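Local coordinates for protein ATP grasp ligase (Microcystis aeruginosa MRC, PDB 5IG9) that probably acts as an ATP-dependent ligase of the ATP-grasp family, activating carboxylates for bond formation, at residues T219-E223 against Q224-A228; D257-K260 against T261-K264. All blocks are in the same frame, centred on the assembly; numbering follows the deposited sequence.

Contact 1: T219-E223 against Q224-A228; sequences TIVGE and QIFTA
Thr219 and Phe226 form an antiparallel hydrogen-bonded pair. Thr219 N gives its hydrogen to Phe226 O at 2.8 Å, and Phe226 N returns one to Thr219 O at 2.8 Å. Nearer the turn, Val221 N donates to Gln224 O at 3.0 Å. Gln224 N donates to Val221 O at 3.1 Å. Between these two pairs, Ile220 and Ile225 form a non-hydrogen-bonded pair. Here Ile220 CA brings a CA-H to Gln224 O, 3.3 Å away. The two isoleucine side chains lie side by side and point the same way, with Ile220 CG1 4.2 Å from Ile225 CG2. They face helix 260-273. On the other face, Phe226 CG is anti to its carbonyl carbon (chi1 -56°). This swings the ring back along the strand, and CD1 on its edge comes 3.3 Å from Thr219 O, in the ring plane. Phe226 CE1 meets Val221 CG2 at 4.2 Å. Val221 also packs on helix 313-323. Gly222, with positive phi, and Glu223 make a tight two-residue turn that resembles type II', with Glu223 phi more extended than in the ideal form. The whole is a beta hairpin with a two-residue loop, joining strands 214-221 and 224-231.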
loop_
_atom_site.group_PDB
_atom_site.type_symbol
_atom_site.label_atom_id
_atom_site.label_comp_id
_atom_site.label_asym_id
_atom_site.label_seq_id
_atom_site.Cartn_x
_atom_site.Cartn_y
_atom_site.Cartn_z
ATOM N N THR A 219 12.982 13.162 15.021
ATOM C CA THR A 219 12.648 13.536 13.654
ATOM C C THR A 219 13.938 13.651 12.856
ATOM O O THR A 219 14.835 14.415 13.225
ATOM C CB THR A 219 11.873 14.853 13.617
ATOM O OG1 THR A 219 10.754 14.773 14.503
ATOM C CG2 THR A 219 11.374 15.126 12.217
ATOM N N ILE A 220 14.034 12.889 11.771
ATOM C CA ILE A 220 15.233 12.832 10.948
ATOM C C ILE A 220 14.905 13.400 9.577
ATOM O O ILE A 220 13.920 12.988 8.952
ATOM C CB ILE A 220 15.769 11.394 10.828
ATOM C CG1 ILE A 220 16.190 10.875 12.207
ATOM C CG2 ILE A 220 16.926 11.340 9.843
ATOM C CD1 ILE A 220 16.612 9.426 12.208
ATOM N N VAL A 221 15.726 14.340 9.113
ATOM C CA VAL A 221 15.602 14.914 7.777
ATOM C C VAL A 221 16.943 14.724 7.080
ATOM O O VAL A 221 17.908 15.446 7.371
ATOM C CB VAL A 221 15.216 16.399 7.811
ATOM C CG1 VAL A 221 14.911 16.891 6.409
ATOM C CG2 VAL A 221 14.032 16.624 8.738
ATOM N N GLY A 222 17.005 13.769 6.155
ATOM C CA GLY A 222 18.265 13.422 5.527
ATOM C C GLY A 222 19.159 12.681 6.498
ATOM O O GLY A 222 18.950 11.494 6.760
ATOM N N GLU A 223 20.161 13.376 7.044
ATOM C CA GLU A 223 20.996 12.832 8.107
ATOM C C GLU A 223 21.052 13.770 9.306
ATOM O O GLU A 223 21.934 13.629 10.159
ATOM C CB GLU A 223 22.406 12.526 7.598
ATOM C CG GLU A 223 22.455 11.385 6.589
ATOM C CD GLU A 223 23.869 10.960 6.247
ATOM O OE1 GLU A 223 24.762 11.831 6.198
ATOM O OE2 GLU A 223 24.090 9.749 6.036
ATOM N N GLN A 224 20.128 14.724 9.386
ATOM C CA GLN A 224 20.016 15.635 10.517
ATOM C C GLN A 224 18.993 15.079 11.498
ATOM O O GLN A 224 17.869 14.743 11.104
ATOM C CB GLN A 224 19.607 17.031 10.048
ATOM C CG GLN A 224 19.739 18.105 11.102
ATOM C CD GLN A 224 19.617 19.496 10.516
ATOM O OE1 GLN A 224 19.320 19.660 9.331
ATOM N NE2 GLN A 224 19.851 20.510 11.343
ATOM N N ILE A 225 19.381 14.981 12.767
ATOM C CA ILE A 225 18.598 14.279 13.776
ATOM C C ILE A 225 18.138 15.275 14.827
ATOM O O ILE A 225 18.964 15.867 15.531
ATOM C CB ILE A 225 19.402 13.142 14.422
ATOM C CG1 ILE A 225 20.015 12.259 13.337
ATOM C CG2 ILE A 225 18.515 12.327 15.347
ATOM C CD1 ILE A 225 20.885 11.157 13.870
ATOM N N PHE A 226 16.821 15.444 14.942
ATOM C CA PHE A 226 16.212 16.292 15.961
ATOM C C PHE A 226 15.592 15.392 17.025
ATOM O O PHE A 226 14.573 14.736 16.778
ATOM C CB PHE A 226 15.157 17.214 15.354
ATOM C CG PHE A 226 15.667 18.067 14.233
ATOM C CD1 PHE A 226 15.638 17.611 12.925
ATOM C CD2 PHE A 226 16.160 19.339 14.480
ATOM C CE1 PHE A 226 16.098 18.398 11.891
ATOM C CE2 PHE A 226 16.620 20.132 13.450
ATOM C CZ PHE A 226 16.591 19.663 12.155
ATOM N N THR A 227 16.194 15.373 18.212
ATOM C CA THR A 227 15.761 14.508 19.301
ATOM C C THR A 227 15.140 15.343 20.408
ATOM O O THR A 227 15.763 16.290 20.901
ATOM C CB THR A 227 16.931 13.693 19.855
ATOM O OG1 THR A 227 17.518 12.921 18.804
ATOM C CG2 THR A 227 16.444 12.754 20.949
ATOM N N ALA A 228 13.925 14.977 20.805
ATOM C CA ALA A 228 13.205 15.644 21.879
ATOM C C ALA A 228 12.758 14.618 22.911
ATOM O O ALA A 228 12.346 13.508 22.560
ATOM C CB ALA A 228 11.998 16.413 21.335
#

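Contact 2: D257-K260 against T261-K264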
loop_
_atom_site.group_PDB
_atom_site.type_symbol
_atom_site.label_atom_id
_atom_site.label_comp_id
_atom_site.label_asym_id
_atom_site.label_seq_id
_atom_site.Cartn_x
_atom_site.Cartn_y
_atom_site.Cartn_z
ATOM N N ASP A 257 20.233 14.609 23.806
ATOM C CA ASP A 257 21.376 14.117 23.045
ATOM C C ASP A 257 21.375 12.593 23.075
ATOM O O ASP A 257 21.682 11.984 24.104
ATOM C CB ASP A 257 22.685 14.674 23.603
ATOM C CG ASP A 257 22.857 16.158 23.326
ATOM O OD1 ASP A 257 22.459 16.618 22.234
ATOM O OD2 ASP A 257 23.392 16.871 24.204
ATOM N N LEU A 258 21.029 11.983 21.947
ATOM C CA LEU A 258 21.127 10.542 21.821
ATOM C C LEU A 258 22.590 10.104 21.877
ATOM O O LEU A 258 23.484 10.846 21.464
ATOM C CB LEU A 258 20.517 10.075 20.503
ATOM C CG LEU A 258 18.999 10.047 20.359
ATOM C CD1 LEU A 258 18.616 9.682 18.933
ATOM C CD2 LEU A 258 18.405 9.059 21.344
ATOM N N PRO A 259 22.859 8.907 22.392
ATOM C CA PRO A 259 24.183 8.311 22.192
ATOM C C PRO A 259 24.486 8.194 20.705
ATOM O O PRO A 259 23.605 7.892 19.898
ATOM C CB PRO A 259 24.055 6.937 22.859
ATOM C CG PRO A 259 22.966 7.113 23.872
ATOM C CD PRO A 259 21.997 8.076 23.249
ATOM N N LYS A 260 25.747 8.445 20.338
ATOM C CA LYS A 260 26.122 8.373 18.930
ATOM C C LYS A 260 25.885 6.986 18.346
ATOM O O LYS A 260 25.732 6.857 17.127
ATOM C CB LYS A 260 27.587 8.775 18.738
ATOM C CG LYS A 260 28.590 7.684 19.070
ATOM C CD LYS A 260 29.931 7.926 18.390
ATOM C CE LYS A 260 29.852 7.675 16.890
ATOM N NZ LYS A 260 31.187 7.801 16.237
ATOM N N THR A 261 25.845 5.951 19.188
ATOM C CA THR A 261 25.532 4.611 18.704
ATOM C C THR A 261 24.068 4.501 18.300
ATOM O O THR A 261 23.748 3.917 17.258
ATOM C CB THR A 261 25.872 3.574 19.772
ATOM O OG1 THR A 261 27.268 3.648 20.086
ATOM C CG2 THR A 261 25.542 2.173 19.280
ATOM N N ILE A 262 23.166 5.059 19.109
ATOM C CA ILE A 262 21.749 5.059 18.755
ATOM C C ILE A 262 21.512 5.899 17.506
ATOM O O ILE A 262 20.734 5.519 16.624
ATOM C CB ILE A 262 20.900 5.557 19.941
ATOM C CG1 ILE A 262 21.156 4.703 21.186
ATOM C CG2 ILE A 262 19.420 5.545 19.578
ATOM C CD1 ILE A 262 20.717 3.271 21.047
ATOM N N GLU A 263 22.185 7.050 17.406
ATOM C CA GLU A 263 22.030 7.896 16.226
ATOM C C GLU A 263 22.480 7.173 14.962
ATOM O O GLU A 263 21.818 7.257 13.921
ATOM C CB GLU A 263 22.813 9.198 16.398
ATOM C CG GLU A 263 22.151 10.207 17.313
ATOM C CD GLU A 263 22.888 11.529 17.332
ATOM O OE1 GLU A 263 23.951 11.618 16.683
ATOM O OE2 GLU A 263 22.408 12.477 17.990
ATOM N N LYS A 264 23.605 6.459 15.031
ATOM C CA LYS A 264 24.087 5.752 13.850
ATOM C C LYS A 264 23.198 4.561 13.511
ATOM O O LYS A 264 23.079 4.194 12.338
ATOM C CB LYS A 264 25.537 5.308 14.052
ATOM C CG LYS A 264 25.717 3.871 14.515
ATOM C CD LYS A 264 26.376 3.023 13.435
ATOM C CE LYS A 264 26.556 1.578 13.881
ATOM N NZ LYS A 264 27.273 0.782 12.846
#
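Leu258 packs on two residues of the first helical turn. Its CB rests 3.6 Å from Glu263 CG, and its CD1 also borders that methylene. The other branch, Leu258 CD2, meets Ile262 CG2 at 4.1 Å, with the two side chains about at right angles. Pro259 follows at the N-cap position. Its ring lies alongside Ile262, and Pro259 CB is 4.0 Å from Ile262 CG1. Ile262 CG1 is anti to its own carbonyl carbon (chi1 -57°), which places this branch beside the proline ring. Pro259 O accepts from Glu263 N at 3.0 Å. Lys260 starts the helix, and its O accepts from Lys264 N at 3.0 Å. These two i to i+4 bonds open the backbone bonding of the helix. Lys264 NZ reaches on along the helix to a salt bridge with Glu268. With an alanine in place of Glu263, Leu258 CB and CD1 would probably lose the CG methylene they pack on, and a gap would open there. Leu258 continues inward onto Leu216 and Ile218 of strand 214-221. Tyr290 of strand 290-296 touches Leu258, Pro259 and Ile262, so the start of helix 260-273 is seated on the five-stranded antiparallel sheet.

Overall arrangement
Contact 1 comes first along the chain, and contact 2 follows after strand 254-255. Their centres are about 11 Å apart, on the same side of the chain's centre. Contact 1 is the turn end of the hairpin 214-221/224-231 in the antiparallel sheet ordered 254-255, 224-231, 214-221, 277-284, 290-296. Contact 2 begins helix 260-273, which lies over the face bearing Ile220 and Ile225. The two contacts touch directly. Ile225 CD1 packs 3.7 Å from Glu263 CB, and Thr227 OG1 lies 3.4 Å from Leu258 CD1. Farther along the helix, Leu266 and Met270 meet Ile220. Together they hold the start of helix 260-273 against one face of the antiparallel sheet of this ATP-grasp ligase.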